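Local coordinates for F5/8 type C domain protein (Bacteroides ovatus, PDB 4ZRX), which is a putative alpha-L-fucosidase and so probably hydrolyses alpha-linked L-fucose from glycans, at residues 242-247 with 261-266; 9-14 with 277-282; 237-242 with 397-402; 37-42 with 282-287; 182-187 with 215-220. All blocks are in the same frame, centred on the assembly; numbering follows the deposited sequence. Where two conformers were deposited one is given.

Following the chain from its N terminus, contact 2 opens first, at 9-14, and contact 4 next, at 37-42. Contact 5 (182-187 with 215-220) opens and closes within both of their loops, joining two neighbouring parallel strands of the barrel. Contact 3 then opens at 237-242, and contact 1 completes its short loop, 242-247 with 261-266, inside the spans of contacts 2, 3 and 4. Strand 279-290 closes contact 2 and then contact 4, which cross, and contact 3 crosses both by closing only at 397-402. The N-terminal strand, helix 34-42, which leads into the first barrel strand, the barrel and the following beta-sheet domain are thus tied together, with T242 and W282 each shared by two contacts.

Contact 1 of 5, residues 242-247 with 261-266; sequences TVLTPG and VFSKAE
L244 and V261 make the central touch between the two loops that flank helix 252-259. Methyl CD1 of L244 lies 3.7 Å from CG2 of V261, and the same methyl is 3.6 Å from F262 N. The other branch diverges to the neighbouring residue, L244 CD2 standing 4.1 Å from S263 CA. Beside this pair V243 and V261 cross at about a right angle, and CG2 of V243 meets CG1 of V261 at 3.9 Å. L244 reaches this far because CG is swung anti to its backbone N (chi1 -172°), carrying both methyls over to the second loop.

Behind the methyls, each loop is shaped by its own bonds. T242 OG1 accepts from L244 N at 3.0 Å in an ST turn, nearly straight at 169°, while F262 to A265 form a type I turn closed by A265 N to F262 O, with A265 CB set over one face of the F262 ring. Helix 252-259 joins in through N256, whose side chain accepts from T245 N.

No hydrogen bond spans the two segments; the join rests on van der Waals contact of the V243, L244 and V261 side chains with each other and with the backbone of F262 and S263.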
# COMPACT_ATOMS: atom_id res chain seq x y z
N THR A 242 0.15 20.68 4.79
CA THR A 242 -1.26 20.33 4.72
C THR A 242 -2.10 21.10 5.73
O THR A 242 -1.62 21.52 6.83
CB THR A 242 -1.48 18.79 4.92
OG1 THR A 242 -2.87 18.53 4.85
CG2 THR A 242 -0.90 18.26 6.25
N VAL A 243 -3.34 21.36 5.34
CA VAL A 243 -4.32 21.97 6.24
C VAL A 243 -4.92 20.96 7.23
O VAL A 243 -5.66 21.35 8.16
CB VAL A 243 -5.45 22.62 5.43
CG1 VAL A 243 -4.91 23.64 4.50
CG2 VAL A 243 -6.28 21.59 4.66
N LEU A 244 -4.70 19.65 7.00
CA LEU A 244 -5.26 18.64 7.89
C LEU A 244 -4.64 18.73 9.28
O LEU A 244 -3.44 18.60 9.40
CB LEU A 244 -5.12 17.23 7.31
CG LEU A 244 -5.86 16.11 8.07
CD1 LEU A 244 -7.35 16.18 7.97
CD2 LEU A 244 -5.31 14.71 7.57
N THR A 245 -5.47 18.88 10.31
CA THR A 245 -5.00 19.09 11.65
C THR A 245 -4.78 17.69 12.25
O THR A 245 -5.71 16.86 12.28
CB THR A 245 -6.01 19.88 12.51
OG1 THR A 245 -6.26 21.15 11.93
CG2 THR A 245 -5.45 20.04 13.92
N PRO A 246 -3.58 17.43 12.77
CA PRO A 246 -3.34 16.18 13.49
C PRO A 246 -4.41 15.87 14.50
O PRO A 246 -4.82 16.76 15.28
CB PRO A 246 -1.97 16.40 14.14
CG PRO A 246 -1.27 17.21 13.15
CD PRO A 246 -2.32 18.19 12.61
N GLY A 247 -4.87 14.62 14.49
CA GLY A 247 -5.99 14.19 15.31
C GLY A 247 -5.77 14.31 16.81
O GLY A 247 -6.72 14.32 17.60
N VAL A 261 -12.05 18.49 5.58
CA VAL A 261 -10.92 17.63 5.38
C VAL A 261 -10.94 16.50 6.41
O VAL A 261 -11.55 16.61 7.53
CB VAL A 261 -9.57 18.37 5.45
CG1 VAL A 261 -9.48 19.31 4.30
CG2 VAL A 261 -9.36 19.09 6.75
N PHE A 262 -10.32 15.38 6.01
CA PHE A 262 -10.28 14.19 6.84
C PHE A 262 -9.23 13.34 6.16
O PHE A 262 -8.83 13.65 5.02
CB PHE A 262 -11.68 13.48 6.88
CG PHE A 262 -12.35 13.37 5.54
CD1 PHE A 262 -13.15 14.40 5.03
CD2 PHE A 262 -12.17 12.25 4.75
CE1 PHE A 262 -13.77 14.29 3.72
CE2 PHE A 262 -12.77 12.13 3.50
CZ PHE A 262 -13.58 13.14 2.96
N SER A 263 -8.76 12.30 6.83
CA SER A 263 -7.62 11.56 6.32
C SER A 263 -7.72 11.05 4.88
O SER A 263 -6.74 11.15 4.17
CB SER A 263 -7.24 10.42 7.24
OG SER A 263 -6.95 10.94 8.52
N LYS A 264 -8.89 10.54 4.47
CA LYS A 264 -9.12 10.01 3.18
C LYS A 264 -9.45 11.10 2.10
O LYS A 264 -9.56 10.79 0.96
CB LYS A 264 -10.30 9.00 3.24
CG LYS A 264 -10.51 8.13 2.03
CD LYS A 264 -11.69 7.16 2.30
CE LYS A 264 -12.16 6.41 1.07
NZ LYS A 264 -11.23 5.41 0.68
N ALA A 265 -9.57 12.36 2.49
CA ALA A 265 -10.02 13.39 1.53
C ALA A 265 -9.04 13.57 0.41
O ALA A 265 -7.82 13.33 0.55
CB ALA A 265 -10.23 14.67 2.28
N GLU A 266 -9.60 14.04 -0.70
CA GLU A 266 -8.80 14.24 -1.90
C GLU A 266 -7.84 15.39 -1.84
O GLU A 266 -6.66 15.21 -2.22
CB GLU A 266 -9.74 14.40 -3.04
CG GLU A 266 -10.33 13.05 -3.35
CD GLU A 266 -11.47 13.13 -4.27
OE1 GLU A 266 -12.00 14.27 -4.47
OE2 GLU A 266 -11.92 12.04 -4.70

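Contact 2 of 5, residues 9-14 with 277-282; sequences VKHVEF and ATELFW
Antiparallel beta pairing joins strand 11-13 to the beginning of strand 279-290, with H11 facing F281 and E13 facing E279 as non-hydrogen-bonded pairs around the hydrogen-bonded pair of V12 and L280. V12 N gives to L280 O at 3.0 Å and L280 N returns a bond to V12 O at 2.9 Å; W282 N to K10 O and F14 N to T278 O extend the pairing at its two ends.

On the H11 side, NE2 of H11 donates to E279 OE1 at 2.6 Å. The carboxylate is met on its anti side and its plane is turned 60° from the imidazole. E279 OE2 is bound by R251. The same imidazole brings CD2 to 3.4 Å from F281 CE1, the two rings nearly parallel but slid apart. An alanine in place of H11 would probably leave E279 OE1 without this donor and take away the ring that lies beside F281.

On the V12 side, V12 CG1 lies 3.9 Å from L280 CB, and F14 CZ approaches that same CB at 4.0 Å. M26 and A27 of helix 20-27 pack there. This is a short N-terminal strand added antiparallel to an extension of a barrel strand.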
# COMPACT_ATOMS: atom_id res chain seq x y z
N VAL A 9 9.41 25.63 11.05
CA VAL A 9 9.58 24.20 11.26
C VAL A 9 8.26 23.60 11.76
O VAL A 9 7.80 23.95 12.83
CB VAL A 9 10.76 23.87 12.22
CG1 VAL A 9 10.91 22.42 12.41
CG2 VAL A 9 12.07 24.43 11.69
N LYS A 10 7.68 22.68 10.96
CA LYS A 10 6.55 21.78 11.33
C LYS A 10 5.18 22.39 11.42
O LYS A 10 4.18 21.72 11.09
CB LYS A 10 6.87 20.96 12.60
CG LYS A 10 5.95 19.80 12.85
CD LYS A 10 6.46 18.99 14.05
CE LYS A 10 5.41 18.03 14.62
NZ LYS A 10 6.01 17.21 15.72
N HIS A 11 5.10 23.65 11.85
CA HIS A 11 3.83 24.35 11.97
C HIS A 11 3.99 25.82 11.69
O HIS A 11 5.04 26.39 12.01
CB HIS A 11 3.29 24.10 13.39
CG HIS A 11 2.05 24.83 13.73
ND1 HIS A 11 2.00 25.74 14.76
CD2 HIS A 11 0.80 24.77 13.22
CE1 HIS A 11 0.78 26.22 14.87
NE2 HIS A 11 0.02 25.65 13.95
N VAL A 12 3.00 26.40 11.03
CA VAL A 12 2.91 27.83 10.90
C VAL A 12 1.47 28.26 11.10
O VAL A 12 0.57 27.63 10.63
CB VAL A 12 3.46 28.31 9.52
CG1 VAL A 12 2.67 27.72 8.31
CG2 VAL A 12 3.45 29.82 9.44
N GLU A 13 1.29 29.37 11.83
CA GLU A 13 -0.01 30.00 12.06
C GLU A 13 -0.11 31.21 11.14
O GLU A 13 0.79 32.04 11.14
CB GLU A 13 -0.11 30.46 13.52
CG GLU A 13 -0.14 29.32 14.52
CD GLU A 13 0.99 29.35 15.57
OE1 GLU A 13 2.16 29.70 15.25
OE2 GLU A 13 0.71 28.97 16.72
N PHE A 14 -1.18 31.34 10.37
CA PHE A 14 -1.34 32.49 9.52
C PHE A 14 -1.91 33.63 10.40
O PHE A 14 -2.81 33.38 11.21
CB PHE A 14 -2.30 32.22 8.38
CG PHE A 14 -1.90 31.09 7.50
CD1 PHE A 14 -0.57 30.90 7.10
CD2 PHE A 14 -2.88 30.21 7.04
CE1 PHE A 14 -0.22 29.83 6.27
CE2 PHE A 14 -2.52 29.13 6.20
CZ PHE A 14 -1.18 28.97 5.81
N ALA A 277 -8.11 28.14 5.75
CA ALA A 277 -7.20 27.64 6.76
C ALA A 277 -6.59 28.76 7.57
O ALA A 277 -6.31 29.83 7.02
CB ALA A 277 -6.08 26.82 6.11
N THR A 278 -6.38 28.54 8.86
CA THR A 278 -5.67 29.54 9.69
C THR A 278 -4.29 29.05 10.11
O THR A 278 -3.58 29.75 10.83
CB THR A 278 -6.47 29.85 11.00
OG1 THR A 278 -6.65 28.62 11.72
CG2 THR A 278 -7.82 30.47 10.68
N GLU A 279 -3.93 27.81 9.74
CA GLU A 279 -2.63 27.28 10.08
C GLU A 279 -2.31 26.13 9.14
O GLU A 279 -3.16 25.69 8.40
CB GLU A 279 -2.58 26.85 11.54
CG GLU A 279 -3.65 25.87 11.98
CD GLU A 279 -3.63 25.58 13.46
OE1 GLU A 279 -2.56 25.69 14.13
OE2 GLU A 279 -4.68 25.13 13.97
N LEU A 280 -1.05 25.72 9.16
CA LEU A 280 -0.57 24.72 8.25
C LEU A 280 0.46 23.87 8.95
O LEU A 280 1.21 24.35 9.81
CB LEU A 280 -0.05 25.34 6.94
CG LEU A 280 -0.03 24.45 5.68
CD1 LEU A 280 -1.44 24.29 5.14
CD2 LEU A 280 0.85 25.12 4.59
N PHE A 281 0.47 22.59 8.57
CA PHE A 281 1.26 21.60 9.26
C PHE A 281 2.17 20.87 8.30
O PHE A 281 1.70 20.48 7.24
CB PHE A 281 0.37 20.57 9.99
CG PHE A 281 -0.67 21.18 10.87
CD1 PHE A 281 -0.39 21.51 12.17
CD2 PHE A 281 -1.93 21.42 10.38
CE1 PHE A 281 -1.38 22.11 12.97
CE2 PHE A 281 -2.90 22.01 11.15
CZ PHE A 281 -2.61 22.35 12.44
N TRP A 282 3.44 20.61 8.69
CA TRP A 282 4.25 19.63 7.94
C TRP A 282 3.86 18.28 8.53
O TRP A 282 4.17 17.93 9.71
CB TRP A 282 5.77 19.87 8.01
CG TRP A 282 6.45 18.94 7.03
CD1 TRP A 282 6.83 17.68 7.25
CD2 TRP A 282 6.69 19.20 5.64
NE1 TRP A 282 7.26 17.10 6.10
CE2 TRP A 282 7.24 18.03 5.10
CE3 TRP A 282 6.52 20.31 4.81
CZ2 TRP A 282 7.64 17.93 3.76
CZ3 TRP A 282 6.92 20.21 3.46
CH2 TRP A 282 7.49 19.02 2.97

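Contact 3 of 5, residues 237-242 with 397-402; sequences TEWNAT and KGQRVE
E238 begins the contact with its backbone: E238 O accepts from NE2 of Q399 at 2.9 Å. The N-H points almost straight at the oxygen (177°) and the acceptor lies in the plane of the glutamine amide. N322 gives a second hydrogen bond to the same carbonyl, whereas the carboxylate of E238 is engaged by R225 and R235.

At W239 the indole slants across the glutamine chain. CE3 of W239 stands 3.5 Å from Q399 CD, with ring and amide planes 32° apart. Further out, W239 CH2 comes to 3.6 Å from V401 O, and CG of E402 sits at the ring edge, 3.8 Å from that same CH2. The carboxylate of E402 turns to R271 and R447.

N240 answers with its backbone, N240 N donating to Q399 OE1 at 2.8 Å on a lone pair in the carbonyl plane. The amide gets this far because Q399 is stretched out, with CG anti to the backbone N (chi1 -174°) and the chain extended beyond it. A leucine in place of Q399 would probably leave N240 N without its acceptor and E238 O with one donor fewer.

One side-chain amide therefore behaves like a peptide group, donating to one backbone position and accepting from another. The two bonds, one at each end, fix the rotation of the amide and satisfy buried polar atoms where the barrel meets the following beta-sheet domain.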
# COMPACT_ATOMS: atom_id res chain seq x y z
N THR A 237 -1.53 14.15 -6.29
CA THR A 237 -1.27 15.48 -5.76
C THR A 237 -1.21 15.32 -4.25
O THR A 237 -2.27 15.16 -3.60
CB THR A 237 -2.37 16.43 -6.10
OG1 THR A 237 -2.55 16.53 -7.50
CG2 THR A 237 -2.16 17.84 -5.50
N GLU A 238 0.03 15.27 -3.71
CA GLU A 238 0.23 15.00 -2.29
C GLU A 238 0.95 16.17 -1.63
O GLU A 238 2.19 16.35 -1.82
CB GLU A 238 0.99 13.70 -2.08
CG GLU A 238 1.05 13.25 -0.60
CD GLU A 238 -0.27 12.77 -0.03
OE1 GLU A 238 -0.78 11.68 -0.41
OE2 GLU A 238 -0.90 13.48 0.81
N TRP A 239 0.17 16.97 -0.91
CA TRP A 239 0.65 18.13 -0.12
C TRP A 239 0.99 17.65 1.29
O TRP A 239 0.12 17.27 2.06
CB TRP A 239 -0.42 19.21 -0.03
CG TRP A 239 -0.51 19.99 -1.28
CD1 TRP A 239 -1.47 19.91 -2.22
CD2 TRP A 239 0.48 20.90 -1.80
NE1 TRP A 239 -1.16 20.69 -3.28
CE2 TRP A 239 0.02 21.33 -3.05
CE3 TRP A 239 1.69 21.38 -1.33
CZ2 TRP A 239 0.72 22.20 -3.85
CZ3 TRP A 239 2.42 22.25 -2.13
CH2 TRP A 239 1.90 22.66 -3.39
N ASN A 240 2.28 17.64 1.61
CA ASN A 240 2.71 17.36 2.97
C ASN A 240 2.77 18.59 3.83
O ASN A 240 2.88 18.50 5.06
CB ASN A 240 3.99 16.55 2.93
CG ASN A 240 3.74 15.12 2.45
OD1 ASN A 240 2.62 14.59 2.62
ND2 ASN A 240 4.71 14.54 1.88
N ALA A 241 2.74 19.75 3.20
CA ALA A 241 2.39 20.99 3.85
C ALA A 241 0.85 21.05 3.73
O ALA A 241 0.31 21.35 2.66
CB ALA A 241 3.04 22.21 3.14
N THR A 242 0.15 20.68 4.79
CA THR A 242 -1.26 20.33 4.72
C THR A 242 -2.10 21.10 5.73
O THR A 242 -1.62 21.52 6.83
CB THR A 242 -1.48 18.79 4.92
OG1 THR A 242 -2.87 18.53 4.85
CG2 THR A 242 -0.90 18.26 6.25
N LYS A 397 13.54 23.41 2.19
CA LYS A 397 13.12 24.76 1.99
C LYS A 397 11.64 24.85 1.70
O LYS A 397 11.14 25.91 1.35
CB LYS A 397 13.95 25.37 0.87
CG LYS A 397 15.43 25.36 1.18
CD LYS A 397 16.23 26.08 0.13
CE LYS A 397 17.71 26.02 0.55
NZ LYS A 397 18.58 26.31 -0.59
N GLY A 398 10.92 23.74 1.81
CA GLY A 398 9.47 23.74 1.66
C GLY A 398 9.00 22.94 0.47
O GLY A 398 9.81 22.52 -0.40
N GLN A 399 7.68 22.78 0.38
CA GLN A 399 7.07 22.11 -0.76
C GLN A 399 6.42 23.15 -1.64
O GLN A 399 5.52 23.81 -1.19
CB GLN A 399 6.02 21.08 -0.27
CG GLN A 399 5.50 20.29 -1.45
CD GLN A 399 4.50 19.24 -1.11
OE1 GLN A 399 4.24 18.94 0.05
NE2 GLN A 399 4.01 18.58 -2.15
N ARG A 400 6.84 23.26 -2.91
CA ARG A 400 6.45 24.43 -3.72
C ARG A 400 5.87 24.12 -5.07
O ARG A 400 5.07 24.89 -5.56
CB ARG A 400 7.67 25.33 -3.88
CG ARG A 400 8.21 25.76 -2.52
CD ARG A 400 9.33 26.71 -2.64
NE ARG A 400 9.81 27.12 -1.32
CZ ARG A 400 10.49 28.24 -1.08
NH1 ARG A 400 10.82 29.07 -2.08
NH2 ARG A 400 10.89 28.51 0.15
N VAL A 401 6.27 23.04 -5.71
CA VAL A 401 5.82 22.73 -7.06
C VAL A 401 4.35 22.36 -7.06
O VAL A 401 3.87 21.61 -6.22
CB VAL A 401 6.71 21.68 -7.75
CG1 VAL A 401 6.16 21.30 -9.13
CG2 VAL A 401 8.13 22.23 -7.91
N GLU A 402 3.62 23.03 -7.97
CA GLU A 402 2.20 22.83 -8.13
C GLU A 402 1.77 22.19 -9.46
O GLU A 402 0.73 21.54 -9.51
CB GLU A 402 1.46 24.11 -7.94
CG GLU A 402 1.59 24.66 -6.55
CD GLU A 402 1.01 26.05 -6.40
OE1 GLU A 402 1.40 26.90 -7.24
OE2 GLU A 402 0.16 26.33 -5.45

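Contact 4 of 5, residues 37-42 with 282-287; sequences YAWQQM and WYPSEV
The six-membered end of the W39 indole points at strand 279-290; S285 and E286 meet its edge, while P284 crosses it obliquely. CG of P284 lies 3.5 Å from W39 CZ3. Next comes S285 O, in the indole plane and 3.5 Å from CH2 of W39. E286 follows with CB 3.7 Å from W39 CZ2, its carboxylate plane turned 49° from the indole. Its OE1 accepts from W183, while W39 NE1 makes a weak hydrogen bond to E181. With CG anti to the backbone N (chi1 171°), the indole leaves the helix toward the strand.

Q40 lies across P284, OE1 of Q40 being 3.7 Å from P284 CB. Its chain bends at chi2 (84°), and the amide is gripped at both ends through water: NE2 gives to a water that donates to S285 O, while OE1 of Q40 accepts at 2.8 Å from a second water, which takes the N-H of W282 NE1.

V216 and V324, from two other barrel strands, also touch W39. A large aromatic side chain from helix 34-42 thus fills in against the N-terminal ends of several strands, consistent with a helix closing the bottom of a TIM barrel.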
# COMPACT_ATOMS: atom_id res chain seq x y z
N TYR A 37 12.32 14.66 8.38
CA TYR A 37 13.10 14.58 7.16
C TYR A 37 13.82 13.28 7.08
O TYR A 37 13.79 12.60 6.04
CB TYR A 37 14.09 15.74 7.14
CG TYR A 37 14.83 15.89 5.87
CD1 TYR A 37 14.22 16.36 4.74
CD2 TYR A 37 16.14 15.56 5.79
CE1 TYR A 37 14.96 16.50 3.54
CE2 TYR A 37 16.86 15.74 4.62
CZ TYR A 37 16.28 16.22 3.55
OH TYR A 37 16.95 16.33 2.37
N ALA A 38 14.41 12.85 8.20
CA ALA A 38 15.07 11.54 8.24
C ALA A 38 14.08 10.40 7.98
O ALA A 38 14.35 9.43 7.26
CB ALA A 38 15.77 11.35 9.60
N TRP A 39 12.89 10.51 8.55
CA TRP A 39 11.85 9.51 8.30
C TRP A 39 11.54 9.38 6.82
O TRP A 39 11.47 8.27 6.28
CB TRP A 39 10.62 9.88 9.14
CG TRP A 39 9.40 9.06 8.82
CD1 TRP A 39 9.02 7.85 9.34
CD2 TRP A 39 8.39 9.42 7.91
NE1 TRP A 39 7.85 7.43 8.77
CE2 TRP A 39 7.46 8.36 7.86
CE3 TRP A 39 8.23 10.51 7.06
CZ2 TRP A 39 6.32 8.41 7.01
CZ3 TRP A 39 7.11 10.55 6.24
CH2 TRP A 39 6.19 9.49 6.23
N GLN A 40 11.38 10.52 6.17
CA GLN A 40 11.03 10.60 4.75
C GLN A 40 12.09 9.86 3.91
O GLN A 40 11.78 9.17 2.95
CB GLN A 40 10.97 12.06 4.31
CG GLN A 40 10.33 12.29 2.97
CD GLN A 40 8.84 12.35 3.06
OE1 GLN A 40 8.32 13.30 3.60
NE2 GLN A 40 8.15 11.34 2.55
N GLN A 41 13.35 10.01 4.29
CA GLN A 41 14.46 9.38 3.58
C GLN A 41 14.43 7.90 3.61
O GLN A 41 14.99 7.26 2.69
CB GLN A 41 15.82 9.81 4.06
CG GLN A 41 15.99 11.26 4.28
CD GLN A 41 15.81 12.07 3.11
OE1 GLN A 41 16.45 11.83 2.08
NE2 GLN A 41 14.94 13.11 3.22
N MSE A 42 13.79 7.30 4.61
CA MSE A 42 13.73 5.84 4.62
C MSE A 42 13.05 5.26 3.43
O MSE A 42 13.47 4.22 2.95
CB MSE A 42 13.07 5.32 5.90
CG MSE A 42 13.76 5.76 7.16
SE MSE A 42 13.00 4.84 8.72
CE MSE A 42 11.31 5.71 8.68
N TRP A 282 3.44 20.61 8.69
CA TRP A 282 4.25 19.63 7.94
C TRP A 282 3.86 18.28 8.53
O TRP A 282 4.17 17.93 9.71
CB TRP A 282 5.77 19.87 8.01
CG TRP A 282 6.45 18.94 7.03
CD1 TRP A 282 6.83 17.68 7.25
CD2 TRP A 282 6.69 19.20 5.64
NE1 TRP A 282 7.26 17.10 6.10
CE2 TRP A 282 7.24 18.03 5.10
CE3 TRP A 282 6.52 20.31 4.81
CZ2 TRP A 282 7.64 17.93 3.76
CZ3 TRP A 282 6.92 20.21 3.46
CH2 TRP A 282 7.49 19.02 2.97
N TYR A 283 3.14 17.49 7.74
CA TYR A 283 2.46 16.28 8.28
C TYR A 283 2.39 15.34 7.12
O TYR A 283 1.40 15.29 6.41
CB TYR A 283 1.12 16.71 8.83
CG TYR A 283 0.32 15.71 9.64
CD1 TYR A 283 0.94 14.82 10.54
CD2 TYR A 283 -1.08 15.73 9.60
CE1 TYR A 283 0.21 13.91 11.28
CE2 TYR A 283 -1.82 14.80 10.37
CZ TYR A 283 -1.17 13.93 11.23
OH TYR A 283 -1.91 13.06 12.04
N PRO A 284 3.46 14.59 6.90
CA PRO A 284 3.61 13.87 5.66
C PRO A 284 3.02 12.48 5.67
O PRO A 284 2.98 11.85 6.69
CB PRO A 284 5.13 13.78 5.50
CG PRO A 284 5.63 13.66 6.91
CD PRO A 284 4.75 14.64 7.64
N SER A 285 2.59 12.08 4.50
CA SER A 285 1.82 10.86 4.27
C SER A 285 2.61 9.57 4.36
O SER A 285 3.69 9.50 3.76
CB SER A 285 1.24 10.95 2.85
OG SER A 285 0.55 9.78 2.50
N GLU A 286 2.06 8.57 5.05
CA GLU A 286 2.58 7.24 5.08
C GLU A 286 1.51 6.30 4.55
O GLU A 286 0.37 6.27 5.05
CB GLU A 286 2.94 6.89 6.52
CG GLU A 286 3.71 5.59 6.71
CD GLU A 286 3.87 5.28 8.20
OE1 GLU A 286 2.85 5.03 8.88
OE2 GLU A 286 5.01 5.35 8.71
N VAL A 287 1.89 5.52 3.54
CA VAL A 287 1.03 4.53 2.91
C VAL A 287 1.28 3.18 3.57
O VAL A 287 2.39 2.68 3.50
CB VAL A 287 1.31 4.45 1.41
CG1 VAL A 287 0.64 3.19 0.75
CG2 VAL A 287 0.88 5.71 0.74
O HOH W 1 5.26 11.58 2.74
O HOH W 2 8.94 14.75 5.86

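Contact 5 of 5, residues 182-187 with 215-220; sequences VWFDGA and AVMAIM. With EDO (1,2-ethanediol), chain B.
I219 and W183 meet across two neighbouring parallel strands of the TIM barrel, 181-184 and 216-219, which helix 201-211 links into a beta-alpha-beta unit. Regular parallel bonding holds them: V182 N to V216 O, A218 N to V182 O and F184 N to A218 O, followed by M220 N to F184 O where the strand ends.

Starting from the backbone, CB of I219 lies 3.4 Å from F184 O. The chain then forks. CG1 goes over the W183 indole, 3.4 Å from the centroid of its six-membered ring and 15° off the normal, a CH-pi contact. CD1, the tip, continues across the same ring to 3.5 Å from W183 CZ2. The other branch, CG2, leads instead to a bound 1,2-ethanediol, 3.6 Å from its O2. W183 is held in turn by E286, which accepts from NE1.

On the other side of the sheet the extended selenomethionine M217 lays CE 3.6 Å from CD2 of F184, its selenium at the ring edge in a Met-aromatic contact.

The diol, probably from the crystallisation liquor, sits at the C-terminal strand ends, consistent with a pocket at that end of the barrel. D185 OD1 accepts from both diol hydroxyls and from A187 N in an Asx turn, while OD2 bonds Y144. G186 N completes the grip, donating to O2 of the diol at 3.0 Å.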
# COMPACT_ATOMS: atom_id res chain seq x y z
N VAL A 182 6.95 5.54 16.42
CA VAL A 182 5.95 5.07 17.35
C VAL A 182 4.59 5.26 16.72
O VAL A 182 4.22 6.40 16.37
CB VAL A 182 5.99 5.83 18.71
CG1 VAL A 182 4.98 5.30 19.64
CG2 VAL A 182 7.40 5.67 19.31
N TRP A 183 3.90 4.14 16.47
CA TRP A 183 2.67 4.15 15.71
C TRP A 183 1.50 4.03 16.67
O TRP A 183 1.42 3.04 17.42
CB TRP A 183 2.69 2.95 14.76
CG TRP A 183 2.21 3.17 13.38
CD1 TRP A 183 2.96 3.64 12.35
CD2 TRP A 183 0.94 2.82 12.81
NE1 TRP A 183 2.26 3.67 11.21
CE2 TRP A 183 1.02 3.14 11.42
CE3 TRP A 183 -0.28 2.40 13.32
CZ2 TRP A 183 -0.06 2.94 10.55
CZ3 TRP A 183 -1.33 2.21 12.47
CH2 TRP A 183 -1.21 2.44 11.08
N PHE A 184 0.62 5.03 16.65
CA PHE A 184 -0.59 5.05 17.46
C PHE A 184 -1.81 5.03 16.57
O PHE A 184 -2.27 6.05 16.03
CB PHE A 184 -0.59 6.30 18.35
CG PHE A 184 0.48 6.34 19.43
CD1 PHE A 184 0.84 5.22 20.16
CD2 PHE A 184 1.00 7.57 19.81
CE1 PHE A 184 1.75 5.30 21.18
CE2 PHE A 184 1.93 7.68 20.87
CZ PHE A 184 2.33 6.52 21.56
N ASP A 185 -2.32 3.82 16.34
CA ASP A 185 -3.46 3.58 15.50
C ASP A 185 -4.66 4.33 16.01
O ASP A 185 -4.89 4.38 17.24
CB ASP A 185 -3.70 2.10 15.47
CG ASP A 185 -4.56 1.64 14.35
OD1 ASP A 185 -5.25 2.47 13.73
OD2 ASP A 185 -4.51 0.40 14.13
N GLY A 186 -5.42 4.94 15.09
CA GLY A 186 -6.64 5.70 15.45
C GLY A 186 -7.88 4.83 15.54
O GLY A 186 -8.93 5.26 16.00
N ALA A 187 -7.75 3.59 15.08
CA ALA A 187 -8.91 2.69 14.98
C ALA A 187 -9.46 2.39 16.35
O ALA A 187 -8.72 2.20 17.33
CB ALA A 187 -8.50 1.38 14.29
N ALA A 215 12.70 9.76 17.37
CA ALA A 215 11.43 9.09 16.97
C ALA A 215 10.45 10.07 16.40
O ALA A 215 10.41 11.24 16.85
CB ALA A 215 10.79 8.40 18.09
N VAL A 216 9.65 9.60 15.46
CA VAL A 216 8.44 10.29 15.05
C VAL A 216 7.18 9.59 15.63
O VAL A 216 7.15 8.36 15.72
CB VAL A 216 8.30 10.42 13.51
CG1 VAL A 216 9.32 11.42 13.00
CG2 VAL A 216 8.43 9.09 12.81
N MSE A 217 6.20 10.39 16.02
CA MSE A 217 4.91 9.91 16.52
C MSE A 217 3.93 9.93 15.37
O MSE A 217 3.64 10.97 14.78
CB MSE A 217 4.42 10.79 17.68
CG MSE A 217 3.16 10.26 18.35
SE MSE A 217 2.85 11.40 19.87
CE MSE A 217 1.00 11.16 20.33
N ALA A 218 3.46 8.74 14.98
CA ALA A 218 2.67 8.52 13.76
C ALA A 218 1.21 8.18 13.98
O ALA A 218 0.84 7.48 14.93
CB ALA A 218 3.32 7.42 12.97
N ILE A 219 0.38 8.70 13.06
CA ILE A 219 -1.04 8.39 12.86
C ILE A 219 -1.81 9.24 13.85
O ILE A 219 -2.23 10.36 13.50
CB ILE A 219 -1.38 6.89 12.91
CG1 ILE A 219 -0.37 6.07 12.11
CG2 ILE A 219 -2.83 6.68 12.50
CD1 ILE A 219 -0.21 6.42 10.61
N MSE A 220 -1.99 8.78 15.09
CA MSE A 220 -2.48 9.66 16.18
C MSE A 220 -1.20 10.27 16.72
O MSE A 220 -0.63 9.85 17.74
CB MSE A 220 -3.28 8.90 17.24
CG MSE A 220 -4.53 8.28 16.77
SE MSE A 220 -5.76 9.53 15.91
CE MSE A 220 -6.09 10.63 17.41
C1 EDO B . -4.70 3.98 10.74
O1 EDO B . -5.37 2.72 10.68
C2 EDO B . -5.73 5.10 10.85
O2 EDO B . -6.13 5.22 12.23